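Local coordinates for protein putative aspartate aminotransferase (Thermus thermophilus, PDB 1IUG) that probably transfers amino groups between amino acids and 2-oxo acids, using covalently bound pyridoxal 5'-phosphate, at residues 34-39 against 231-236; 50-55 against 221-226; 55-60 against 191-196. One frame throughout, in Å; residues are numbered along the deposited sequence.

Interaction 1. Residues 34-39 against 231-236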
ATOM      1  N   GLU A  34       4.835 -14.174 -13.742  1.00 36.46           N
ATOM      2  CA  GLU A  34       5.938 -13.799 -14.617  1.00 36.89           C
ATOM      3  C   GLU A  34       6.238 -12.313 -14.609  1.00 34.25           C
ATOM      4  O   GLU A  34       7.402 -11.928 -14.577  1.00 34.93           O
ATOM      5  CB  GLU A  34       5.703 -14.321 -16.037  1.00 39.26           C
ATOM      6  CG  GLU A  34       5.826 -15.841 -16.118  1.00 44.17           C
ATOM      7  CD  GLU A  34       5.533 -16.416 -17.495  1.00 47.15           C
ATOM      8  OE1 GLU A  34       5.166 -17.612 -17.561  1.00 47.89           O
ATOM      9  OE2 GLU A  34       5.677 -15.690 -18.505  1.00 49.39           O
ATOM     10  N   VAL A  35       5.196 -11.484 -14.602  1.00 32.75           N
ATOM     11  CA  VAL A  35       5.386 -10.034 -14.561  1.00 30.43           C
ATOM     12  C   VAL A  35       6.018  -9.662 -13.222  1.00 27.96           C
ATOM     13  O   VAL A  35       6.953  -8.867 -13.169  1.00 28.24           O
ATOM     14  CB  VAL A  35       4.053  -9.264 -14.728  1.00 30.78           C
ATOM     15  CG1 VAL A  35       4.275  -7.776 -14.524  1.00 31.39           C
ATOM     16  CG2 VAL A  35       3.490  -9.497 -16.113  1.00 33.07           C
ATOM     17  N   PHE A  36       5.525 -10.277 -12.150  1.00 28.11           N
ATOM     18  CA  PHE A  36       6.040 -10.020 -10.809  1.00 27.59           C
ATOM     19  C   PHE A  36       7.513 -10.420 -10.741  1.00 26.24           C
ATOM     20  O   PHE A  36       8.347  -9.643 -10.285  1.00 26.62           O
ATOM     21  CB  PHE A  36       5.227 -10.792  -9.768  1.00 25.86           C
ATOM     22  CG  PHE A  36       5.297 -10.204  -8.395  1.00 28.54           C
ATOM     23  CD1 PHE A  36       4.476  -9.133  -8.043  1.00 28.02           C
ATOM     24  CD2 PHE A  36       6.184 -10.712  -7.446  1.00 27.80           C
ATOM     25  CE1 PHE A  36       4.534  -8.575  -6.766  1.00 28.99           C
ATOM     26  CE2 PHE A  36       6.251 -10.162  -6.168  1.00 28.85           C
ATOM     27  CZ  PHE A  36       5.422  -9.089  -5.825  1.00 28.48           C
ATOM     28  N   LEU A  37       7.823 -11.626 -11.208  1.00 26.28           N
ATOM     29  CA  LEU A  37       9.202 -12.116 -11.232  1.00 27.76           C
ATOM     30  C   LEU A  37      10.069 -11.225 -12.117  1.00 27.85           C
ATOM     31  O   LEU A  37      11.241 -10.992 -11.821  1.00 29.15           O
ATOM     32  CB  LEU A  37       9.256 -13.553 -11.752  1.00 27.02           C
ATOM     33  CG  LEU A  37       9.006 -14.648 -10.719  1.00 29.73           C
ATOM     34  CD1 LEU A  37       8.907 -15.998 -11.410  1.00 30.28           C
ATOM     35  CD2 LEU A  37      10.127 -14.647  -9.689  1.00 29.45           C
ATOM     36  N   LYS A  38       9.479 -10.734 -13.202  1.00 27.95           N
ATOM     37  CA  LYS A  38      10.164  -9.849 -14.137  1.00 29.58           C
ATOM     38  C   LYS A  38      10.563  -8.576 -13.384  1.00 27.71           C
ATOM     39  O   LYS A  38      11.708  -8.136 -13.445  1.00 27.05           O
ATOM     40  CB  LYS A  38       9.221  -9.497 -15.289  1.00 33.01           C
ATOM     41  CG  LYS A  38       9.851  -9.440 -16.677  1.00 40.05           C
ATOM     42  CD  LYS A  38      10.959  -8.407 -16.772  1.00 46.50           C
ATOM     43  CE  LYS A  38      11.589  -8.343 -18.169  1.00 50.80           C
ATOM     44  NZ  LYS A  38      10.993  -9.296 -19.156  1.00 55.31           N
ATOM     45  N   ALA A  39       9.610  -7.994 -12.660  1.00 27.09           N
ATOM     46  CA  ALA A  39       9.869  -6.777 -11.893  1.00 25.06           C
ATOM     47  C   ALA A  39      10.941  -7.022 -10.835  1.00 23.04           C
ATOM     48  O   ALA A  39      11.837  -6.201 -10.667  1.00 23.46           O
ATOM     49  CB  ALA A  39       8.583  -6.272 -11.251  1.00 23.21           C
ATOM     50  N   PRO A 231      -1.018  -8.092  -4.104  1.00 24.68           N
ATOM     51  CA  PRO A 231      -0.139  -6.966  -4.423  1.00 24.35           C
ATOM     52  C   PRO A 231      -0.825  -5.995  -5.380  1.00 24.38           C
ATOM     53  O   PRO A 231      -1.779  -6.369  -6.073  1.00 24.38           O
ATOM     54  CB  PRO A 231       1.027  -7.657  -5.115  1.00 24.11           C
ATOM     55  CG  PRO A 231       0.311  -8.694  -5.953  1.00 25.33           C
ATOM     56  CD  PRO A 231      -0.755  -9.241  -4.994  1.00 23.32           C
ATOM     57  N   ALA A 232      -0.355  -4.752  -5.408  1.00 24.05           N
ATOM     58  CA  ALA A 232      -0.906  -3.760  -6.330  1.00 24.30           C
ATOM     59  C   ALA A 232      -0.281  -4.108  -7.689  1.00 25.13           C
ATOM     60  O   ALA A 232       0.608  -3.411  -8.189  1.00 25.76           O
ATOM     61  CB  ALA A 232      -0.515  -2.352  -5.888  1.00 22.27           C
ATOM     62  N   ILE A 233      -0.750  -5.219  -8.256  1.00 25.76           N
ATOM     63  CA  ILE A 233      -0.269  -5.765  -9.522  1.00 27.29           C
ATOM     64  C   ILE A 233      -0.270  -4.792 -10.702  1.00 27.93           C
ATOM     65  O   ILE A 233       0.589  -4.882 -11.581  1.00 27.91           O
ATOM     66  CB  ILE A 233      -1.046  -7.071  -9.876  1.00 29.13           C
ATOM     67  CG1 ILE A 233      -0.371  -7.813 -11.034  1.00 29.76           C
ATOM     68  CG2 ILE A 233      -2.506  -6.764 -10.181  1.00 29.45           C
ATOM     69  CD1 ILE A 233       1.008  -8.352 -10.691  1.00 31.11           C
ATOM     70  N   ASN A 234      -1.213  -3.852 -10.705  1.00 28.99           N
ATOM     71  CA  ASN A 234      -1.319  -2.849 -11.769  1.00 29.54           C
ATOM     72  C   ASN A 234      -0.084  -1.945 -11.748  1.00 28.46           C
ATOM     73  O   ASN A 234       0.474  -1.608 -12.795  1.00 26.53           O
ATOM     74  CB  ASN A 234      -2.577  -1.991 -11.577  1.00 32.53           C
ATOM     75  CG  ASN A 234      -3.840  -2.824 -11.420  1.00 34.54           C
ATOM     76  OD1 ASN A 234      -3.972  -3.603 -10.471  1.00 35.49           O
ATOM     77  ND2 ASN A 234      -4.778  -2.658 -12.346  1.00 33.87           N
ATOM     78  N   LEU A 235       0.313  -1.534 -10.545  1.00 28.07           N
ATOM     79  CA  LEU A 235       1.483  -0.682 -10.360  1.00 26.90           C
ATOM     80  C   LEU A 235       2.763  -1.459 -10.668  1.00 25.09           C
ATOM     81  O   LEU A 235       3.717  -0.901 -11.198  1.00 27.77           O
ATOM     82  CB  LEU A 235       1.528  -0.144  -8.929  1.00 27.42           C
ATOM     83  CG  LEU A 235       0.355   0.713  -8.454  1.00 30.31           C
ATOM     84  CD1 LEU A 235       0.633   1.204  -7.046  1.00 29.93           C
ATOM     85  CD2 LEU A 235       0.152   1.895  -9.375  1.00 30.26           C
ATOM     86  N   VAL A 236       2.780  -2.746 -10.326  1.00 24.54           N
ATOM     87  CA  VAL A 236       3.933  -3.599 -10.589  1.00 24.36           C
ATOM     88  C   VAL A 236       4.185  -3.642 -12.097  1.00 26.22           C
ATOM     89  O   VAL A 236       5.337  -3.593 -12.539  1.00 26.00           O
ATOM     90  CB  VAL A 236       3.724  -5.033 -10.025  1.00 24.29           C
ATOM     91  CG1 VAL A 236       4.868  -5.948 -10.441  1.00 23.94           C
ATOM     92  CG2 VAL A 236       3.642  -4.986  -8.507  1.00 22.89           C
TER
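The forked side chain of Val236 fits into the hollow formed by Phe36 and Ala39, where helix 30-47 packs against the start of helix 233-246 in the three-layered large domain of a fold type I aminotransferase. One prong, CG1, fills the notch between the two, 3.8 Å from Ala39 CB and 4.0 Å from Phe36 CD1; the second branch, CG2, reaches Phe36 CE1 and lets the valine span the CD1-CE1 side of the ring. A methyl group at Ala39 is small enough to leave room for the valine. Phe36 is the large bump in return. Its CG, anti to the backbone N (chi1 -157°), carries the end of the ring across to the second helix. Ile233 CD1 meets the rim of the ring roughly in its plane, while Val236 approaches obliquely. This apolar patch is buried, as suits its residues: Phe36 and Ala39 also touch Ile55, and Val236 touches Leu193, so the pair of helices rests on two neighbouring strands of the main sheet. Ala232 occupies the N-cap position of helix 233-246, and Pro231, a compact, rigid apolar residue before it, meets the ring obliquely, Phe36 CE1 standing 4.0 Å from Pro231 CB.

Interaction 2. Residues 50-55 against 221-226; sequences EGEVLI and AQKEGE
Gln222 grips the backbone of Ile55 with both ends of its side-chain amide. Ile55 N donates to Gln222 OE1 over 2.8 Å in an almost straight bond (169°), arriving in the carbonyl plane on a lone pair. Gln222 NE2 returns a bond of 2.8 Å to Ile55 O, this one more bent and tilted from the carbonyl plane. Glutamine suits the place because one flat group supplies an acceptor and a donor side by side, and its chain, extended beyond CG (chi2 -166°), is long enough to carry them from the helix end to the strand. Glu218 takes a second bond from NE2, helping to fix the rotation of the amide. Leu54 flanks it, its CD2 lying 3.6 Å from Gln222 OE1 and 4.0 Å from Gln222 CB.

Nearer the surface, Lys223 and Glu52 cross at about a right angle. Glu52 OE2 lies 3.2 Å from Lys223 CE but 3.9 Å from Lys223 NZ, so their salt bridge is long; Arg40 pairs with the other carboxylate oxygen, OE1.

The turn that follows gives the segment its shape. Glu226 N bonds to Ala221 O and Gly225 N to Gln222 O, with Gly225 as the C-prime residue, at a positive phi (86°) where a side chain would be strained. This is a Schellman motif ending helix 215-222, from which Gln222 satisfies the outward-facing N-H and C=O of an edge strand much as a neighbouring strand would.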
ATOM      1  N   GLU A  50      23.333  -8.715  -5.597  1.00 28.33           N
ATOM      2  CA  GLU A  50      23.280 -10.135  -5.896  1.00 31.34           C
ATOM      3  C   GLU A  50      22.193 -10.717  -4.994  1.00 29.49           C
ATOM      4  O   GLU A  50      21.880 -11.903  -5.064  1.00 28.79           O
ATOM      5  CB  GLU A  50      24.630 -10.786  -5.583  1.00 36.98           C
ATOM      6  CG  GLU A  50      24.929 -12.035  -6.403  1.00 48.06           C
ATOM      7  CD  GLU A  50      25.108 -11.731  -7.881  1.00 53.45           C
ATOM      8  OE1 GLU A  50      25.968 -10.886  -8.217  1.00 56.54           O
ATOM      9  OE2 GLU A  50      24.386 -12.338  -8.705  1.00 57.20           O
ATOM     10  N   GLY A  51      21.618  -9.852  -4.157  1.00 27.88           N
ATOM     11  CA  GLY A  51      20.575 -10.257  -3.231  1.00 28.04           C
ATOM     12  C   GLY A  51      19.172 -10.277  -3.804  1.00 27.52           C
ATOM     13  O   GLY A  51      18.976 -10.553  -4.985  1.00 28.28           O
ATOM     14  N   GLU A  52      18.190  -9.969  -2.961  1.00 28.45           N
ATOM     15  CA  GLU A  52      16.788  -9.975  -3.371  1.00 27.87           C
ATOM     16  C   GLU A  52      16.102  -8.642  -3.115  1.00 26.44           C
ATOM     17  O   GLU A  52      16.440  -7.923  -2.178  1.00 27.74           O
ATOM     18  CB  GLU A  52      16.017 -11.059  -2.607  1.00 28.29           C
ATOM     19  CG  GLU A  52      16.564 -12.474  -2.734  1.00 30.54           C
ATOM     20  CD  GLU A  52      16.333 -13.099  -4.103  1.00 33.82           C
ATOM     21  OE1 GLU A  52      15.480 -12.608  -4.872  1.00 32.45           O
ATOM     22  OE2 GLU A  52      17.010 -14.103  -4.406  1.00 38.14           O
ATOM     23  N   VAL A  53      15.140  -8.316  -3.966  1.00 25.11           N
ATOM     24  CA  VAL A  53      14.373  -7.091  -3.809  1.00 25.31           C
ATOM     25  C   VAL A  53      12.923  -7.506  -3.590  1.00 25.26           C
ATOM     26  O   VAL A  53      12.373  -8.304  -4.354  1.00 25.49           O
ATOM     27  CB  VAL A  53      14.471  -6.167  -5.044  1.00 26.16           C
ATOM     28  CG1 VAL A  53      13.736  -4.856  -4.769  1.00 23.82           C
ATOM     29  CG2 VAL A  53      15.934  -5.890  -5.386  1.00 23.89           C
ATOM     30  N   LEU A  54      12.338  -7.028  -2.498  1.00 23.07           N
ATOM     31  CA  LEU A  54      10.953  -7.345  -2.175  1.00 22.87           C
ATOM     32  C   LEU A  54      10.030  -6.174  -2.517  1.00 23.56           C
ATOM     33  O   LEU A  54      10.359  -5.014  -2.254  1.00 23.07           O
ATOM     34  CB  LEU A  54      10.828  -7.708  -0.694  1.00 21.22           C
ATOM     35  CG  LEU A  54      11.601  -8.961  -0.266  1.00 22.47           C
ATOM     36  CD1 LEU A  54      11.516  -9.148   1.236  1.00 23.06           C
ATOM     37  CD2 LEU A  54      11.061 -10.181  -0.997  1.00 20.58           C
ATOM     38  N   ILE A  55       8.901  -6.490  -3.147  1.00 21.96           N
ATOM     39  CA  ILE A  55       7.907  -5.496  -3.528  1.00 21.90           C
ATOM     40  C   ILE A  55       6.796  -5.472  -2.480  1.00 23.82           C
ATOM     41  O   ILE A  55       6.127  -6.483  -2.246  1.00 23.95           O
ATOM     42  CB  ILE A  55       7.286  -5.824  -4.895  1.00 21.99           C
ATOM     43  CG1 ILE A  55       8.382  -5.894  -5.965  1.00 19.78           C
ATOM     44  CG2 ILE A  55       6.216  -4.794  -5.254  1.00 16.43           C
ATOM     45  CD1 ILE A  55       7.864  -6.195  -7.350  1.00 19.59           C
ATOM     46  N   ALA A 221       7.375 -16.205  -0.442  1.00 29.93           N
ATOM     47  CA  ALA A 221       6.406 -16.083  -1.529  1.00 27.91           C
ATOM     48  C   ALA A 221       6.925 -15.399  -2.799  1.00 27.36           C
ATOM     49  O   ALA A 221       6.664 -15.870  -3.908  1.00 24.70           O
ATOM     50  CB  ALA A 221       5.156 -15.364  -1.032  1.00 27.75           C
ATOM     51  N   GLN A 222       7.642 -14.290  -2.639  1.00 25.90           N
ATOM     52  CA  GLN A 222       8.151 -13.544  -3.789  1.00 28.48           C
ATOM     53  C   GLN A 222       9.216 -14.270  -4.596  1.00 29.02           C
ATOM     54  O   GLN A 222       9.407 -13.987  -5.777  1.00 27.00           O
ATOM     55  CB  GLN A 222       8.588 -12.137  -3.378  1.00 27.01           C
ATOM     56  CG  GLN A 222       7.410 -11.328  -2.843  1.00 26.50           C
ATOM     57  CD  GLN A 222       7.675  -9.840  -2.738  1.00 25.41           C
ATOM     58  OE1 GLN A 222       8.526  -9.291  -3.440  1.00 20.95           O
ATOM     59  NE2 GLN A 222       6.918  -9.172  -1.874  1.00 22.19           N
ATOM     60  N   LYS A 223       9.860 -15.245  -3.964  1.00 32.15           N
ATOM     61  CA  LYS A 223      10.868 -16.076  -4.616  1.00 34.79           C
ATOM     62  C   LYS A 223      10.194 -16.802  -5.787  1.00 35.64           C
ATOM     63  O   LYS A 223      10.794 -16.995  -6.845  1.00 35.76           O
ATOM     64  CB  LYS A 223      11.375 -17.134  -3.631  1.00 38.82           C
ATOM     65  CG  LYS A 223      12.716 -16.869  -2.972  1.00 43.39           C
ATOM     66  CD  LYS A 223      13.827 -16.748  -4.001  1.00 50.03           C
ATOM     67  CE  LYS A 223      15.185 -16.508  -3.349  1.00 52.64           C
ATOM     68  NZ  LYS A 223      15.122 -16.455  -1.856  1.00 55.32           N
ATOM     69  N   GLU A 224       8.934 -17.184  -5.584  1.00 36.78           N
ATOM     70  CA  GLU A 224       8.163 -17.906  -6.590  1.00 39.05           C
ATOM     71  C   GLU A 224       7.254 -17.020  -7.448  1.00 36.68           C
ATOM     72  O   GLU A 224       6.430 -17.524  -8.207  1.00 37.39           O
ATOM     73  CB  GLU A 224       7.335 -19.007  -5.914  1.00 44.80           C
ATOM     74  CG  GLU A 224       6.987 -20.181  -6.833  1.00 53.97           C
ATOM     75  CD  GLU A 224       6.046 -21.190  -6.189  1.00 57.36           C
ATOM     76  OE1 GLU A 224       6.398 -21.752  -5.126  1.00 59.00           O
ATOM     77  OE2 GLU A 224       4.953 -21.423  -6.756  1.00 58.83           O
ATOM     78  N   GLY A 225       7.398 -15.704  -7.330  1.00 34.67           N
ATOM     79  CA  GLY A 225       6.576 -14.806  -8.122  1.00 32.76           C
ATOM     80  C   GLY A 225       5.233 -14.484  -7.496  1.00 33.27           C
ATOM     81  O   GLY A 225       4.335 -13.976  -8.169  1.00 31.23           O
ATOM     82  N   GLU A 226       5.092 -14.799  -6.210  1.00 34.07           N
ATOM     83  CA  GLU A 226       3.861 -14.526  -5.475  1.00 36.10           C
ATOM     84  C   GLU A 226       4.181 -13.421  -4.480  1.00 34.92           C
ATOM     85  O   GLU A 226       5.248 -12.813  -4.526  1.00 36.81           O
ATOM     86  CB  GLU A 226       3.415 -15.752  -4.669  1.00 40.35           C
ATOM     87  CG  GLU A 226       3.687 -17.103  -5.303  1.00 47.58           C
ATOM     88  CD  GLU A 226       2.563 -17.594  -6.189  1.00 52.62           C
ATOM     89  OE1 GLU A 226       1.496 -16.941  -6.242  1.00 54.74           O
ATOM     90  OE2 GLU A 226       2.750 -18.651  -6.830  1.00 56.07           O
TER

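Interaction 3. Residues 55-60 against 191-196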
ATOM      1  N   ILE A  55       8.901  -6.490  -3.147  1.00 21.96           N
ATOM      2  CA  ILE A  55       7.907  -5.496  -3.528  1.00 21.90           C
ATOM      3  C   ILE A  55       6.796  -5.472  -2.480  1.00 23.82           C
ATOM      4  O   ILE A  55       6.127  -6.483  -2.246  1.00 23.95           O
ATOM      5  CB  ILE A  55       7.286  -5.824  -4.895  1.00 21.99           C
ATOM      6  CG1 ILE A  55       8.382  -5.894  -5.965  1.00 19.78           C
ATOM      7  CG2 ILE A  55       6.216  -4.794  -5.254  1.00 16.43           C
ATOM      8  CD1 ILE A  55       7.864  -6.195  -7.350  1.00 19.59           C
ATOM      9  N   LEU A  56       6.616  -4.318  -1.844  1.00 23.73           N
ATOM     10  CA  LEU A  56       5.593  -4.156  -0.811  1.00 23.17           C
ATOM     11  C   LEU A  56       4.525  -3.177  -1.267  1.00 22.76           C
ATOM     12  O   LEU A  56       4.823  -2.172  -1.916  1.00 22.91           O
ATOM     13  CB  LEU A  56       6.221  -3.637   0.484  1.00 22.63           C
ATOM     14  CG  LEU A  56       7.411  -4.405   1.073  1.00 25.13           C
ATOM     15  CD1 LEU A  56       7.845  -3.723   2.354  1.00 26.09           C
ATOM     16  CD2 LEU A  56       7.056  -5.856   1.341  1.00 22.37           C
ATOM     17  N   THR A  57       3.278  -3.476  -0.931  1.00 22.96           N
ATOM     18  CA  THR A  57       2.175  -2.607  -1.298  1.00 22.15           C
ATOM     19  C   THR A  57       1.988  -1.586  -0.182  1.00 22.96           C
ATOM     20  O   THR A  57       1.517  -1.909   0.909  1.00 23.41           O
ATOM     21  CB  THR A  57       0.892  -3.424  -1.563  1.00 23.03           C
ATOM     22  OG1 THR A  57       1.118  -4.285  -2.688  1.00 22.04           O
ATOM     23  CG2 THR A  57      -0.288  -2.505  -1.875  1.00 19.06           C
ATOM     24  N   GLY A  58       2.439  -0.369  -0.455  1.00 23.57           N
ATOM     25  CA  GLY A  58       2.362   0.720   0.505  1.00 24.53           C
ATOM     26  C   GLY A  58       3.338   1.804   0.077  1.00 24.47           C
ATOM     27  O   GLY A  58       3.990   1.665  -0.956  1.00 25.41           O
ATOM     28  N   SER A  59       3.453   2.879   0.854  1.00 24.42           N
ATOM     29  CA  SER A  59       4.367   3.958   0.493  1.00 23.84           C
ATOM     30  C   SER A  59       5.814   3.642   0.874  1.00 24.96           C
ATOM     31  O   SER A  59       6.102   2.598   1.464  1.00 23.00           O
ATOM     32  CB  SER A  59       3.929   5.286   1.121  1.00 23.93           C
ATOM     33  OG  SER A  59       4.147   5.293   2.521  1.00 22.52           O
ATOM     34  N   GLY A  60       6.716   4.556   0.519  1.00 25.25           N
ATOM     35  CA  GLY A  60       8.125   4.381   0.820  1.00 26.90           C
ATOM     36  C   GLY A  60       8.412   4.214   2.301  1.00 26.25           C
ATOM     37  O   GLY A  60       9.277   3.422   2.677  1.00 25.72           O
ATOM     38  N   PRO A 191       2.178   6.563  -6.743  1.00 23.39           N
ATOM     39  CA  PRO A 191       2.490   6.173  -5.362  1.00 21.49           C
ATOM     40  C   PRO A 191       1.753   4.860  -5.103  1.00 20.57           C
ATOM     41  O   PRO A 191       0.720   4.607  -5.724  1.00 18.68           O
ATOM     42  CB  PRO A 191       1.847   7.290  -4.536  1.00 23.02           C
ATOM     43  CG  PRO A 191       1.803   8.451  -5.475  1.00 26.59           C
ATOM     44  CD  PRO A 191       1.414   7.822  -6.774  1.00 23.26           C
ATOM     45  N   GLY A 192       2.271   4.025  -4.206  1.00 19.85           N
ATOM     46  CA  GLY A 192       1.593   2.773  -3.922  1.00 19.70           C
ATOM     47  C   GLY A 192       2.485   1.566  -3.694  1.00 21.48           C
ATOM     48  O   GLY A 192       2.020   0.544  -3.192  1.00 21.16           O
ATOM     49  N   LEU A 193       3.749   1.661  -4.094  1.00 21.41           N
ATOM     50  CA  LEU A 193       4.694   0.566  -3.902  1.00 21.92           C
ATOM     51  C   LEU A 193       5.943   1.023  -3.159  1.00 22.55           C
ATOM     52  O   LEU A 193       6.375   2.170  -3.287  1.00 23.32           O
ATOM     53  CB  LEU A 193       5.117  -0.047  -5.243  1.00 20.04           C
ATOM     54  CG  LEU A 193       4.074  -0.724  -6.132  1.00 22.03           C
ATOM     55  CD1 LEU A 193       4.760  -1.261  -7.384  1.00 20.20           C
ATOM     56  CD2 LEU A 193       3.383  -1.857  -5.374  1.00 22.08           C
ATOM     57  N   GLY A 194       6.482   0.118  -2.348  1.00 22.56           N
ATOM     58  CA  GLY A 194       7.704   0.372  -1.606  1.00 21.40           C
ATOM     59  C   GLY A 194       8.595  -0.829  -1.872  1.00 22.21           C
ATOM     60  O   GLY A 194       8.086  -1.934  -2.097  1.00 24.07           O
ATOM     61  N   PHE A 195       9.908  -0.628  -1.905  1.00 20.83           N
ATOM     62  CA  PHE A 195      10.825  -1.737  -2.161  1.00 21.25           C
ATOM     63  C   PHE A 195      11.910  -1.872  -1.095  1.00 21.15           C
ATOM     64  O   PHE A 195      12.481  -0.883  -0.636  1.00 21.27           O
ATOM     65  CB  PHE A 195      11.499  -1.583  -3.530  1.00 21.15           C
ATOM     66  CG  PHE A 195      10.559  -1.199  -4.628  1.00 23.49           C
ATOM     67  CD1 PHE A 195      10.478   0.123  -5.055  1.00 23.82           C
ATOM     68  CD2 PHE A 195       9.731  -2.148  -5.217  1.00 24.56           C
ATOM     69  CE1 PHE A 195       9.584   0.493  -6.047  1.00 25.17           C
ATOM     70  CE2 PHE A 195       8.832  -1.784  -6.214  1.00 24.35           C
ATOM     71  CZ  PHE A 195       8.758  -0.463  -6.628  1.00 25.60           C
ATOM     72  N   VAL A 196      12.168  -3.109  -0.697  1.00 21.08           N
ATOM     73  CA  VAL A 196      13.206  -3.406   0.276  1.00 22.69           C
ATOM     74  C   VAL A 196      14.208  -4.312  -0.428  1.00 22.78           C
ATOM     75  O   VAL A 196      13.877  -5.434  -0.834  1.00 20.32           O
ATOM     76  CB  VAL A 196      12.668  -4.137   1.529  1.00 23.54           C
ATOM     77  CG1 VAL A 196      13.819  -4.423   2.490  1.00 24.15           C
ATOM     78  CG2 VAL A 196      11.615  -3.297   2.226  1.00 23.30           C
TER
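Ile55 runs alongside Phe195, both heading off the same face of an antiparallel strand pair at the edge of the seven-stranded sheet of the large domain. Ile55 CG1 meets the rim of the Phe195 ring roughly in its plane, 4.1 Å from CD2, while Ile55 CG2 meets Leu193 CD2 at 4.1 Å. The beta-branch makes this double contact possible: CG2 is anti to the backbone N and CG1 turns beside it (chi1 -58°). Trimming this residue to an alanine would probably leave a gap beside Leu193 CD2 and the ring of Phe195, which would lose the packing along that edge. On the other face Leu56 CD1 touches Val196 CG2 at 3.8 Å. The backbones join through a hydrogen-bonded pair: Leu56 N gives to Gly194 O (2.8 Å) and Gly194 N to Leu56 O. Glycine suits Gly194, because a CB there would collide with Ser59 O. The strand then runs into a glycine-rich turn, where Ser59 OG and Gly60 N bind phosphate oxygens of the cofactor on Lys185 and Tyr212 of the second subunit bonds to Ser59 N. The turn is tied back by Gly58 N, which sits 2.9 Å from Gly192 O, well above its carbonyl plane.

In the fold
From the N terminus, helix 30-47 supplies the first half of interaction 1, and strand 52-57 directly after it supplies the first halves of interactions 2 and 3, which share Ile55. The chain then builds most of the main sheet before returning in reverse order. Residues 191-196 close the innermost loop in interaction 3, 221-226 the next in interaction 2, and 231-236 the outermost in interaction 1, so the three nest without crossing. Together they join the sheet edge to the helices beside it. Thr57 OG1 receives Ala232 N, linking interactions 3 and 1, while Phe36 packs on Gln222, linking 1 and 2. Interactions 1 and 3 also touch the second subunit.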